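Local coordinates for regulator of nonsense transcripts 2 (Homo sapiens, PDB 4CEM), which takes part in nonsense-mediated mRNA decay, the crystallised part being its first MIF4G domain, an all-helical domain of a kind that probably serves as a protein-binding scaffold, at residues T56-K61 and N78-S83; A96-S101 and L150-E155; C105-C110 and T157-F162; E173-I178 and Q237-E242; F195-G200 and S297-D302. One frame throughout, in Å; residues are numbered along the deposited sequence.

Contact 1. Residues T56-K61 and N78-S83; sequences TAFVKK and NGLNLS
F58, on the last turn of helix 52-61, packs against L80 and L82 from the chain that leaves helix 70-79. All contact between the two segments is apolar. CD1 of L80 lies 3.3 Å from CB of F58 and 3.5 Å from CG of F58, so this methyl sits at the root of the ring, where CG joins CB. L82 meets the CD2-CE2 side of the same ring: its CD1 is 3.8 Å from CE2 of F58, and the two side chains run at about a right angle. The phenyl group reaches this place because its CG stands anti to the F58 nitrogen (chi1 -174°), which carries the ring off the helix toward the two leucines, whose methyls meet it from neighbouring directions. An alanine in place of F58 would keep CB beside L80 but, lacking the ring, would probably leave L82 CD1 without its partner and open a gap beside the L80 methyl.

A side-chain hydrogen bond within 78-83 turns the chain around L82. The backbone N of S83 donates to OD1 of N81 over 3.0 Å, an Asx turn in which the donor lies in the carbonyl plane. The L82 nitrogen is in turn bonded to the hydroxyl of Y117, and G79 and N81 both make backbone bonds with D49.

Further packing closes around the ring. F77 of helix 70-79 touches both F58 and L82, and F113 of helix 103-116 does the same, so the contact joins the end of helix 52-61, the exit of helix 70-79 and the flank of helix 103-116.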
# COMPACT_ATOMS: atom_id res chain seq x y z
N THR A 56 -5.30 14.58 25.54
CA THR A 56 -4.30 15.26 24.71
C THR A 56 -3.04 14.43 24.65
O THR A 56 -2.45 14.28 23.58
CB THR A 56 -3.99 16.68 25.23
OG1 THR A 56 -5.21 17.42 25.32
CG2 THR A 56 -3.03 17.40 24.28
N ALA A 57 -2.64 13.88 25.79
CA ALA A 57 -1.49 12.97 25.83
C ALA A 57 -1.69 11.84 24.83
O ALA A 57 -0.81 11.55 24.01
CB ALA A 57 -1.30 12.42 27.23
N PHE A 58 -2.88 11.23 24.88
CA PHE A 58 -3.19 10.12 24.01
C PHE A 58 -3.12 10.51 22.54
O PHE A 58 -2.49 9.81 21.74
CB PHE A 58 -4.55 9.52 24.34
CG PHE A 58 -4.86 8.28 23.56
CD1 PHE A 58 -4.11 7.13 23.74
CD2 PHE A 58 -5.89 8.27 22.62
CE1 PHE A 58 -4.37 5.99 23.01
CE2 PHE A 58 -6.16 7.12 21.90
CZ PHE A 58 -5.40 5.98 22.09
N VAL A 59 -3.75 11.64 22.18
CA VAL A 59 -3.70 12.14 20.81
C VAL A 59 -2.26 12.31 20.32
O VAL A 59 -1.98 12.12 19.14
CB VAL A 59 -4.45 13.48 20.65
CG1 VAL A 59 -4.12 14.13 19.30
CG2 VAL A 59 -5.95 13.25 20.78
N LYS A 60 -1.36 12.65 21.22
CA LYS A 60 0.04 12.83 20.86
C LYS A 60 0.71 11.49 20.60
O LYS A 60 1.48 11.35 19.65
CB LYS A 60 0.80 13.59 21.94
CG LYS A 60 2.12 14.15 21.46
CD LYS A 60 2.83 14.91 22.56
CE LYS A 60 4.20 15.39 22.12
NZ LYS A 60 4.91 16.09 23.22
N LYS A 61 0.43 10.50 21.44
CA LYS A 61 0.96 9.14 21.25
C LYS A 61 0.54 8.55 19.91
O LYS A 61 1.31 7.83 19.28
CB LYS A 61 0.52 8.21 22.37
CG LYS A 61 1.47 8.22 23.56
CD LYS A 61 0.76 7.81 24.84
CE LYS A 61 1.67 7.95 26.04
NZ LYS A 61 1.05 8.78 27.12
N ASN A 78 -9.29 2.57 26.01
CA ASN A 78 -10.51 2.10 26.66
C ASN A 78 -10.94 2.90 27.88
O ASN A 78 -12.10 2.82 28.29
CB ASN A 78 -10.44 0.61 26.98
CG ASN A 78 -10.64 -0.26 25.74
OD1 ASN A 78 -11.58 -0.05 24.97
ND2 ASN A 78 -9.74 -1.22 25.54
N GLY A 79 -10.01 3.67 28.45
CA GLY A 79 -10.30 4.46 29.65
C GLY A 79 -10.67 5.92 29.40
O GLY A 79 -11.17 6.60 30.30
N LEU A 80 -10.42 6.39 28.18
CA LEU A 80 -10.63 7.79 27.82
C LEU A 80 -11.98 8.02 27.16
O LEU A 80 -12.49 7.17 26.43
CB LEU A 80 -9.54 8.23 26.84
CG LEU A 80 -8.07 8.13 27.24
CD1 LEU A 80 -7.21 8.67 26.11
CD2 LEU A 80 -7.80 8.91 28.51
N ASN A 81 -12.56 9.19 27.41
CA ASN A 81 -13.70 9.67 26.63
C ASN A 81 -13.16 10.62 25.57
O ASN A 81 -12.88 11.77 25.86
CB ASN A 81 -14.73 10.40 27.52
CG ASN A 81 -15.95 10.87 26.75
OD1 ASN A 81 -15.91 11.02 25.53
ND2 ASN A 81 -17.04 11.10 27.46
N LEU A 82 -13.02 10.11 24.36
CA LEU A 82 -12.43 10.87 23.26
C LEU A 82 -13.48 11.57 22.39
O LEU A 82 -13.16 12.07 21.32
CB LEU A 82 -11.54 9.94 22.40
CG LEU A 82 -10.19 9.54 23.02
CD1 LEU A 82 -9.74 8.17 22.53
CD2 LEU A 82 -9.11 10.57 22.74
N SER A 83 -14.72 11.63 22.89
CA SER A 83 -15.84 12.26 22.17
C SER A 83 -15.51 13.62 21.56
O SER A 83 -15.95 13.90 20.44
CB SER A 83 -17.04 12.44 23.09
OG SER A 83 -17.74 11.22 23.26

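Contact 2. Residues A96-S101 and L150-E155; sequences AKLKIS and LRFIAE
L98 and I100, on the loop joining helices 86-95 and 103-116, meet F152 and R151 of helix 143-158 in two separate places. In the apolar one, CD1 of L98 lies 3.6 Å from CE2 of F152, and CD2 of F152 is almost as near. The leucine and the phenylalanine run at about a right angle, the methyl meeting one side of the ring obliquely.

The other place is polar and lies nearer the surface. NH1 of R151 comes within 2.8 Å of the backbone O of I100, and the CG2 methyl of I100 lies in the guanidinium plane at its edge. The arginine covers this distance as a straight rod: CG is anti to the R151 nitrogen (chi1 172°) and the chain stays extended as far as NE, laying the guanidinium beside the loop. A leucine in place of R151 would lack the charged group and would probably leave the carbonyl of I100 without this cationic neighbour.

Behind this first shell, helix 103-116 backs the apolar half. A106 touches both L98 and F152, while V107 and C110 continue along the ring of F152. On the polar side H198 of helix 189-204 packs against R151.

The two halves differ in chemistry. L98 against F152 is buried hydrophobic packing, whereas at I100 a positively charged group approaches a backbone oxygen, an arrangement that is likely to be electrostatically favourable.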
# COMPACT_ATOMS: atom_id res chain seq x y z
N ALA A 96 1.03 10.51 11.18
CA ALA A 96 1.97 9.53 11.73
C ALA A 96 2.74 8.77 10.65
O ALA A 96 2.17 8.35 9.65
CB ALA A 96 1.23 8.55 12.62
N LYS A 97 4.04 8.61 10.85
CA LYS A 97 4.90 7.91 9.90
C LYS A 97 5.01 6.45 10.32
O LYS A 97 5.72 6.12 11.27
CB LYS A 97 6.28 8.56 9.85
CG LYS A 97 6.25 10.00 9.34
CD LYS A 97 7.35 10.85 9.96
CE LYS A 97 7.17 12.32 9.63
NZ LYS A 97 8.02 13.18 10.50
N LEU A 98 4.30 5.58 9.61
CA LEU A 98 4.20 4.17 9.97
C LEU A 98 5.17 3.33 9.15
O LEU A 98 5.26 3.50 7.94
CB LEU A 98 2.78 3.67 9.71
CG LEU A 98 1.65 4.34 10.50
CD1 LEU A 98 0.30 4.09 9.82
CD2 LEU A 98 1.63 3.83 11.93
N LYS A 99 5.87 2.42 9.80
CA LYS A 99 6.63 1.42 9.07
C LYS A 99 5.67 0.38 8.50
O LYS A 99 4.55 0.20 9.00
CB LYS A 99 7.64 0.71 9.97
CG LYS A 99 8.68 1.63 10.58
CD LYS A 99 9.35 0.98 11.78
CE LYS A 99 9.87 2.01 12.76
NZ LYS A 99 9.53 1.62 14.15
N ILE A 100 6.13 -0.31 7.48
CA ILE A 100 5.36 -1.39 6.86
C ILE A 100 4.73 -2.28 7.94
O ILE A 100 3.55 -2.62 7.85
CB ILE A 100 6.27 -2.23 5.94
CG1 ILE A 100 6.81 -1.38 4.77
CG2 ILE A 100 5.51 -3.43 5.40
CD1 ILE A 100 8.29 -1.56 4.50
N SER A 101 5.49 -2.61 8.97
CA SER A 101 5.04 -3.54 10.01
C SER A 101 4.10 -2.93 11.06
O SER A 101 3.60 -3.65 11.92
CB SER A 101 6.26 -4.15 10.72
OG SER A 101 6.99 -3.17 11.44
N LEU A 150 -1.13 4.74 0.88
CA LEU A 150 -1.96 4.01 -0.08
C LEU A 150 -2.35 2.66 0.51
O LEU A 150 -3.51 2.27 0.44
CB LEU A 150 -1.24 3.84 -1.42
CG LEU A 150 -2.16 3.42 -2.57
CD1 LEU A 150 -3.09 4.55 -2.96
CD2 LEU A 150 -1.34 2.96 -3.77
N ARG A 151 -1.40 1.96 1.10
CA ARG A 151 -1.72 0.69 1.74
C ARG A 151 -2.70 0.91 2.88
O ARG A 151 -3.64 0.12 3.06
CB ARG A 151 -0.46 0.02 2.28
CG ARG A 151 -0.76 -1.20 3.13
CD ARG A 151 0.48 -1.73 3.79
NE ARG A 151 0.18 -2.84 4.69
CZ ARG A 151 1.08 -3.48 5.42
NH1 ARG A 151 2.36 -3.12 5.37
NH2 ARG A 151 0.71 -4.49 6.20
N PHE A 152 -2.47 1.97 3.65
CA PHE A 152 -3.29 2.27 4.82
C PHE A 152 -4.74 2.52 4.39
O PHE A 152 -5.64 1.83 4.87
CB PHE A 152 -2.70 3.48 5.56
CG PHE A 152 -3.23 3.69 6.97
CD1 PHE A 152 -4.24 2.90 7.52
CD2 PHE A 152 -2.69 4.71 7.75
CE1 PHE A 152 -4.70 3.14 8.81
CE2 PHE A 152 -3.15 4.95 9.04
CZ PHE A 152 -4.16 4.16 9.56
N ILE A 153 -4.98 3.46 3.47
CA ILE A 153 -6.36 3.72 3.03
C ILE A 153 -7.00 2.49 2.37
O ILE A 153 -8.23 2.29 2.47
CB ILE A 153 -6.50 4.97 2.12
CG1 ILE A 153 -5.80 4.77 0.78
CG2 ILE A 153 -5.99 6.22 2.83
CD1 ILE A 153 -6.00 5.93 -0.16
N ALA A 154 -6.17 1.67 1.72
CA ALA A 154 -6.59 0.35 1.21
C ALA A 154 -7.15 -0.53 2.33
O ALA A 154 -8.29 -0.97 2.24
CB ALA A 154 -5.45 -0.35 0.51
N GLU A 155 -6.38 -0.78 3.39
CA GLU A 155 -6.88 -1.59 4.50
C GLU A 155 -8.14 -1.00 5.10
O GLU A 155 -9.12 -1.72 5.32
CB GLU A 155 -5.85 -1.76 5.63
CG GLU A 155 -4.82 -2.85 5.40
CD GLU A 155 -5.41 -4.23 5.17
OE1 GLU A 155 -6.48 -4.55 5.71
OE2 GLU A 155 -4.77 -5.00 4.45

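Contact 3. Residues C105-C110 and T157-F162; sequences CAVHLC and TIVGIF
A Schellman motif ends helix 143-158, and the two residues flanking its glycine, V159 and I161, pack against V107 and C110 of helix 103-116. G160 adopts a left-handed backbone (phi 79°), readily reached without a side chain, and its N bonds to the O of T157 at 2.8 Å. A further backbone bond joins F162 to L156.

V159 and V107 extend toward each other tip to tip, with CG1 of V159 4.1 Å from CG1 of V107. On the V107 side this is the branch anti to the backbone nitrogen (chi1 172°), the one that projects from the helix toward the turn. I161 makes the closer approach. Its terminal CD1 reaches 3.7 Å from CB of C110 and hardly farther from the C110 carbonyl carbon, so the methyl rests against the helix backbone as well as a side chain; it also passes 4.3 Å from the O of V107.

Helix 6-33 takes up the polar groups of the turn: NE of R29 donates to the O of I158, and ND2 of N32 to the O of V159. F120 of helix 120-137 packs on C110.

No hydrogen bond links the two segments, and all four touching residues are buried. The join is therefore held by hydrophobic packing, while the carbonyls at the end of helix 143-158 find donors in side chains of helix 6-33. Since a helix C-terminus tends to carry partial negative charge, the guanidinium of R29 is probably also a favourable electrostatic neighbour there.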
# COMPACT_ATOMS: atom_id res chain seq x y z
N CYS A 105 -1.38 -2.36 13.32
CA CYS A 105 -1.69 -1.74 14.61
C CYS A 105 -2.56 -0.50 14.43
O CYS A 105 -3.59 -0.35 15.09
CB CYS A 105 -0.43 -1.38 15.38
SG CYS A 105 -0.76 -0.64 17.00
N ALA A 106 -2.15 0.38 13.51
CA ALA A 106 -2.92 1.60 13.25
C ALA A 106 -4.36 1.27 12.87
O ALA A 106 -5.31 1.90 13.36
CB ALA A 106 -2.26 2.41 12.15
N VAL A 107 -4.53 0.25 12.02
CA VAL A 107 -5.85 -0.16 11.56
C VAL A 107 -6.65 -0.69 12.75
O VAL A 107 -7.85 -0.43 12.86
CB VAL A 107 -5.77 -1.22 10.43
CG1 VAL A 107 -7.14 -1.78 10.10
CG2 VAL A 107 -5.13 -0.63 9.19
N HIS A 108 -5.98 -1.43 13.63
CA HIS A 108 -6.62 -1.91 14.85
C HIS A 108 -7.14 -0.77 15.68
O HIS A 108 -8.26 -0.82 16.17
CB HIS A 108 -5.67 -2.80 15.67
CG HIS A 108 -6.10 -3.02 17.10
ND1 HIS A 108 -7.03 -3.93 17.45
CD2 HIS A 108 -5.67 -2.44 18.29
CE1 HIS A 108 -7.20 -3.92 18.78
NE2 HIS A 108 -6.36 -3.00 19.30
N LEU A 109 -6.32 0.27 15.85
CA LEU A 109 -6.72 1.44 16.65
C LEU A 109 -7.82 2.19 15.94
O LEU A 109 -8.75 2.65 16.58
CB LEU A 109 -5.55 2.38 16.94
CG LEU A 109 -4.52 1.85 17.95
CD1 LEU A 109 -3.31 2.78 18.06
CD2 LEU A 109 -5.15 1.61 19.32
N CYS A 110 -7.73 2.29 14.61
CA CYS A 110 -8.79 2.93 13.84
C CYS A 110 -10.14 2.20 14.00
O CYS A 110 -11.20 2.84 13.98
CB CYS A 110 -8.41 3.04 12.36
SG CYS A 110 -7.14 4.26 11.97
N THR A 157 -10.41 0.61 3.86
CA THR A 157 -11.55 0.28 3.03
C THR A 157 -11.88 -1.21 3.20
O THR A 157 -13.00 -1.57 3.54
CB THR A 157 -11.30 0.64 1.55
OG1 THR A 157 -10.76 1.97 1.47
CG2 THR A 157 -12.59 0.57 0.75
N ILE A 158 -10.90 -2.08 3.00
CA ILE A 158 -11.12 -3.53 3.08
C ILE A 158 -11.77 -3.92 4.40
O ILE A 158 -12.66 -4.76 4.45
CB ILE A 158 -9.82 -4.33 2.97
CG1 ILE A 158 -9.18 -4.15 1.60
CG2 ILE A 158 -10.10 -5.81 3.20
CD1 ILE A 158 -7.78 -4.68 1.52
N VAL A 159 -11.31 -3.27 5.45
CA VAL A 159 -11.75 -3.54 6.82
C VAL A 159 -13.08 -2.85 7.15
O VAL A 159 -13.59 -2.97 8.25
CB VAL A 159 -10.59 -3.14 7.77
CG1 VAL A 159 -11.06 -2.33 8.97
CG2 VAL A 159 -9.79 -4.38 8.14
N GLY A 160 -13.66 -2.13 6.19
CA GLY A 160 -15.02 -1.59 6.33
C GLY A 160 -15.19 -0.33 7.17
O GLY A 160 -16.32 0.06 7.47
N ILE A 161 -14.09 0.31 7.56
CA ILE A 161 -14.15 1.61 8.23
C ILE A 161 -14.65 2.65 7.24
O ILE A 161 -15.53 3.45 7.57
CB ILE A 161 -12.78 2.00 8.82
CG1 ILE A 161 -12.45 1.08 10.00
CG2 ILE A 161 -12.78 3.45 9.27
CD1 ILE A 161 -11.01 1.14 10.47
N PHE A 162 -14.10 2.63 6.03
CA PHE A 162 -14.69 3.32 4.88
C PHE A 162 -15.61 2.38 4.09
O PHE A 162 -15.31 1.20 3.93
CB PHE A 162 -13.62 3.84 3.93
CG PHE A 162 -12.65 4.80 4.55
CD1 PHE A 162 -13.02 5.60 5.63
CD2 PHE A 162 -11.38 4.93 4.03
CE1 PHE A 162 -12.11 6.48 6.20
CE2 PHE A 162 -10.47 5.82 4.59
CZ PHE A 162 -10.84 6.60 5.67

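Contact 4. Residues E173-I178 and Q237-E242; sequences EQLKNI and QNLLKE
Segment 237-242 of helix 230-259 faces L175 and K176 of helix 164-181 through L239 and L240; the two segments run nearly parallel, 14° apart, their axes approaching to 10.4 Å. At its start, Q237 points away from the neighbour and is tied instead to the next turn: NZ of K241 donates to OE1 of Q237 at 3.0 Å, the donor standing well above the carbonyl plane. L239 carries the contact. Its CD1 lies 3.9 Å from CB of L175 and 4.0 Å from CD1 of L175, and the same methyl comes near the backbone N of K176. With CG anti to its own carbonyl carbon (chi1 -69°), L239 extends across the gap to the root of L175. L240 follows, turned partly aside; its CD2 reaches CD1 of L175 at 4.4 Å, the looser of the two leucine pairs.

Beyond the pair, Y172 and I179 of helix 164-181 also touch L239, while L240 goes on to V192 of helix 189-204.

Since aliphatic groups make the side-chain contacts, with no hydrogen bond between the helices, the interface is hydrophobic and not strongly directional; K176, whose chain leads away at the margin, is likely to keep its charge in solvent.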
# COMPACT_ATOMS: atom_id res chain seq x y z
N GLU A 173 -8.71 7.39 -7.13
CA GLU A 173 -8.17 8.74 -7.31
C GLU A 173 -6.66 8.80 -7.21
O GLU A 173 -6.00 9.35 -8.09
CB GLU A 173 -8.77 9.71 -6.28
CG GLU A 173 -9.80 10.68 -6.83
CD GLU A 173 -9.82 11.99 -6.07
OE1 GLU A 173 -9.77 11.96 -4.82
OE2 GLU A 173 -9.85 13.05 -6.72
N GLN A 174 -6.10 8.25 -6.13
CA GLN A 174 -4.67 8.38 -5.89
C GLN A 174 -3.88 7.52 -6.86
O GLN A 174 -2.76 7.87 -7.22
CB GLN A 174 -4.30 8.03 -4.45
CG GLN A 174 -5.12 8.75 -3.38
CD GLN A 174 -5.39 10.21 -3.70
OE1 GLN A 174 -6.55 10.65 -3.73
NE2 GLN A 174 -4.33 10.96 -3.96
N LEU A 175 -4.45 6.39 -7.28
CA LEU A 175 -3.80 5.53 -8.27
C LEU A 175 -3.71 6.20 -9.63
O LEU A 175 -2.66 6.15 -10.28
CB LEU A 175 -4.54 4.18 -8.43
CG LEU A 175 -3.89 2.90 -7.87
CD1 LEU A 175 -4.39 1.70 -8.67
CD2 LEU A 175 -2.37 2.94 -7.90
N LYS A 176 -4.81 6.82 -10.06
CA LYS A 176 -4.82 7.61 -11.29
C LYS A 176 -3.63 8.56 -11.37
O LYS A 176 -3.00 8.67 -12.42
CB LYS A 176 -6.13 8.41 -11.43
CG LYS A 176 -7.08 7.90 -12.51
CD LYS A 176 -8.07 8.97 -12.96
CE LYS A 176 -8.62 8.69 -14.36
NZ LYS A 176 -9.08 9.92 -15.05
N ASN A 177 -3.32 9.23 -10.27
CA ASN A 177 -2.22 10.19 -10.24
C ASN A 177 -0.88 9.53 -10.49
O ASN A 177 -0.04 10.05 -11.23
CB ASN A 177 -2.20 10.96 -8.92
CG ASN A 177 -3.43 11.83 -8.73
OD1 ASN A 177 -3.73 12.24 -7.61
ND2 ASN A 177 -4.15 12.09 -9.81
N ILE A 178 -0.68 8.38 -9.86
CA ILE A 178 0.54 7.60 -10.07
C ILE A 178 0.67 7.17 -11.53
O ILE A 178 1.74 7.32 -12.13
CB ILE A 178 0.57 6.36 -9.15
CG1 ILE A 178 1.02 6.75 -7.73
CG2 ILE A 178 1.49 5.30 -9.72
CD1 ILE A 178 -0.06 7.37 -6.87
N GLN A 237 -7.87 -3.22 -11.61
CA GLN A 237 -7.04 -4.11 -12.42
C GLN A 237 -6.63 -3.43 -13.73
O GLN A 237 -5.47 -3.49 -14.12
CB GLN A 237 -7.72 -5.46 -12.70
CG GLN A 237 -6.75 -6.48 -13.32
CD GLN A 237 -6.92 -7.89 -12.78
OE1 GLN A 237 -5.86 -8.69 -12.85
NE2 GLN A 237 -8.00 -8.26 -12.30
N ASN A 238 -7.58 -2.77 -14.38
CA ASN A 238 -7.27 -2.00 -15.59
C ASN A 238 -6.13 -1.00 -15.40
O ASN A 238 -5.18 -0.96 -16.19
CB ASN A 238 -8.51 -1.27 -16.12
CG ASN A 238 -9.64 -2.22 -16.48
OD1 ASN A 238 -9.44 -3.43 -16.66
ND2 ASN A 238 -10.85 -1.67 -16.56
N LEU A 239 -6.21 -0.19 -14.34
CA LEU A 239 -5.15 0.79 -14.04
C LEU A 239 -3.80 0.10 -13.89
O LEU A 239 -2.80 0.55 -14.47
CB LEU A 239 -5.47 1.58 -12.76
CG LEU A 239 -6.64 2.57 -12.82
CD1 LEU A 239 -6.73 3.32 -11.50
CD2 LEU A 239 -6.51 3.54 -13.99
N LEU A 240 -3.76 -0.99 -13.14
CA LEU A 240 -2.51 -1.70 -12.89
C LEU A 240 -1.88 -2.25 -14.18
O LEU A 240 -0.67 -2.15 -14.35
CB LEU A 240 -2.73 -2.81 -11.87
CG LEU A 240 -3.08 -2.30 -10.47
CD1 LEU A 240 -3.68 -3.41 -9.63
CD2 LEU A 240 -1.86 -1.70 -9.79
N LYS A 241 -2.69 -2.80 -15.07
CA LYS A 241 -2.19 -3.33 -16.35
C LYS A 241 -1.69 -2.21 -17.24
O LYS A 241 -0.64 -2.33 -17.87
CB LYS A 241 -3.28 -4.13 -17.09
CG LYS A 241 -3.13 -5.64 -16.93
CD LYS A 241 -4.45 -6.35 -16.67
CE LYS A 241 -4.23 -7.82 -16.35
NZ LYS A 241 -5.48 -8.47 -15.86
N GLU A 242 -2.45 -1.14 -17.28
CA GLU A 242 -2.10 0.06 -18.01
C GLU A 242 -0.79 0.65 -17.49
O GLU A 242 0.06 1.07 -18.27
CB GLU A 242 -3.23 1.06 -17.88
CG GLU A 242 -3.18 2.23 -18.82
CD GLU A 242 -4.23 3.26 -18.46
OE1 GLU A 242 -5.36 2.84 -18.11
OE2 GLU A 242 -3.92 4.47 -18.50

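Contact 5. Residues F195-G200 and S297-D302; sequences FCRHCG and SQSLAD
C196, whose sulfur meets L300 across the contact, has its backbone O bonded by the N of G200 at 2.9 Å, an ordinary helical bond within 195-200. The CB of C196 is directed toward the other helix, and its SG lies 4.0 Å from CD1 of L300. This is the apolar heart of a small interface. L300 starts off to one side, but with CG anti to its backbone nitrogen (chi1 -176°) its end swings round to bring CD1 to the sulfur.

Nearer the surface, R197 leans over toward S299. Its chain sets out anti to the backbone N and then bends at chi3 (-58°), which turns the guanidinium toward the neighbouring helix. NH2 ends 3.8 Å from OG of S299, with the hydroxyl at the edge of the guanidinium and near its plane. That spacing is too long for a hydrogen bond, and the pair is better read as a loose polar approach. The aliphatic part of R197 has a second role within its own helix: its CG lies over one face of the H198 ring, 3.9 Å above the plane and displaced toward the rim.

The contact joins helix 189-204 to helix 283-303 close to the end of the latter. L240 of helix 230-259 packs on C196, and F244 of that helix touches A301, so helix 230-259 bridges the two partners. L206, in the loop following helix 189-204, also covers C196, and F195 turns to L150 and A154 of helix 143-158.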
# COMPACT_ATOMS: atom_id res chain seq x y z
N PHE A 195 1.48 -1.69 -2.84
CA PHE A 195 0.03 -1.72 -2.89
C PHE A 195 -0.50 -3.06 -3.41
O PHE A 195 -1.44 -3.63 -2.85
CB PHE A 195 -0.49 -0.60 -3.78
CG PHE A 195 -1.96 -0.68 -4.05
CD1 PHE A 195 -2.87 -0.25 -3.11
CD2 PHE A 195 -2.43 -1.20 -5.25
CE1 PHE A 195 -4.23 -0.33 -3.35
CE2 PHE A 195 -3.79 -1.29 -5.50
CZ PHE A 195 -4.69 -0.85 -4.55
N CYS A 196 0.10 -3.53 -4.50
CA CYS A 196 -0.30 -4.80 -5.09
C CYS A 196 -0.00 -5.93 -4.12
O CYS A 196 -0.89 -6.69 -3.76
CB CYS A 196 0.41 -5.02 -6.43
SG CYS A 196 -0.33 -4.08 -7.79
N ARG A 197 1.25 -6.01 -3.68
CA ARG A 197 1.66 -7.01 -2.71
C ARG A 197 0.67 -7.16 -1.55
O ARG A 197 0.24 -8.26 -1.23
CB ARG A 197 3.07 -6.68 -2.19
CG ARG A 197 3.48 -7.41 -0.91
CD ARG A 197 4.99 -7.52 -0.74
NE ARG A 197 5.61 -8.20 -1.89
CZ ARG A 197 6.38 -7.63 -2.82
NH1 ARG A 197 6.69 -6.33 -2.78
NH2 ARG A 197 6.86 -8.38 -3.81
N HIS A 198 0.29 -6.04 -0.93
CA HIS A 198 -0.49 -6.07 0.30
C HIS A 198 -1.97 -6.16 0.09
O HIS A 198 -2.63 -6.91 0.79
CB HIS A 198 -0.16 -4.86 1.17
CG HIS A 198 1.22 -4.94 1.80
ND1 HIS A 198 1.47 -5.64 2.92
CD2 HIS A 198 2.44 -4.38 1.40
CE1 HIS A 198 2.77 -5.55 3.23
NE2 HIS A 198 3.37 -4.77 2.30
N CYS A 199 -2.51 -5.40 -0.87
CA CYS A 199 -3.96 -5.22 -1.01
C CYS A 199 -4.56 -5.61 -2.37
O CYS A 199 -5.79 -5.62 -2.53
CB CYS A 199 -4.32 -3.77 -0.70
SG CYS A 199 -3.63 -3.18 0.87
N GLY A 200 -3.70 -5.92 -3.34
CA GLY A 200 -4.14 -6.24 -4.69
C GLY A 200 -5.08 -7.44 -4.79
O GLY A 200 -5.90 -7.52 -5.71
N SER A 297 10.01 -4.73 -12.70
CA SER A 297 9.13 -5.15 -13.79
C SER A 297 8.76 -6.62 -13.66
O SER A 297 7.60 -7.00 -13.86
CB SER A 297 9.80 -4.88 -15.14
OG SER A 297 9.94 -3.49 -15.38
N GLN A 298 9.75 -7.44 -13.32
CA GLN A 298 9.53 -8.86 -13.06
C GLN A 298 8.62 -9.04 -11.86
O GLN A 298 7.68 -9.85 -11.88
CB GLN A 298 10.86 -9.57 -12.79
CG GLN A 298 11.80 -9.63 -13.99
CD GLN A 298 13.21 -10.02 -13.60
OE1 GLN A 298 13.77 -9.50 -12.64
NE2 GLN A 298 13.79 -10.93 -14.36
N SER A 299 8.91 -8.27 -10.82
CA SER A 299 8.16 -8.33 -9.58
C SER A 299 6.67 -8.06 -9.81
O SER A 299 5.83 -8.75 -9.24
CB SER A 299 8.75 -7.32 -8.59
OG SER A 299 8.19 -7.49 -7.31
N LEU A 300 6.36 -7.09 -10.66
CA LEU A 300 4.98 -6.66 -10.90
C LEU A 300 4.26 -7.50 -11.96
O LEU A 300 3.04 -7.64 -11.94
CB LEU A 300 4.96 -5.18 -11.31
CG LEU A 300 3.58 -4.53 -11.52
CD1 LEU A 300 2.77 -4.61 -10.24
CD2 LEU A 300 3.72 -3.09 -11.98
N ALA A 301 5.02 -8.03 -12.91
CA ALA A 301 4.48 -8.94 -13.91
C ALA A 301 3.89 -10.17 -13.22
O ALA A 301 2.85 -10.68 -13.60
CB ALA A 301 5.57 -9.36 -14.89
N ASP A 302 4.60 -10.64 -12.20
CA ASP A 302 4.15 -11.76 -11.42
C ASP A 302 2.83 -11.45 -10.71
O ASP A 302 1.85 -12.18 -10.88
CB ASP A 302 5.20 -12.15 -10.40
CG ASP A 302 4.76 -13.33 -9.57
OD1 ASP A 302 3.88 -13.14 -8.70
OD2 ASP A 302 5.28 -14.43 -9.82

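The five contacts run along an elongated helical domain. Contact 1 lies near one end, its centre about 27 Å from that of the chain and about 37 Å from the centres of both contact 4 and contact 5. Contacts 2 and 3 share helix 143-158, alternate along the sequence and touch directly, F152 CZ lying 3.7 Å from A106 CB. Contact 2 also meets contact 5, where L150 CD2 comes 3.6 Å from F195 CD1, and so links contact 3 to contact 5. Contacts 4 and 5 join through L240 CD2 and C196 SG, 3.5 Å apart. Contacts 2 to 5 thus form a connected series of packed helices, with contact 1 about 5 Å from contact 3 at the nearest atoms.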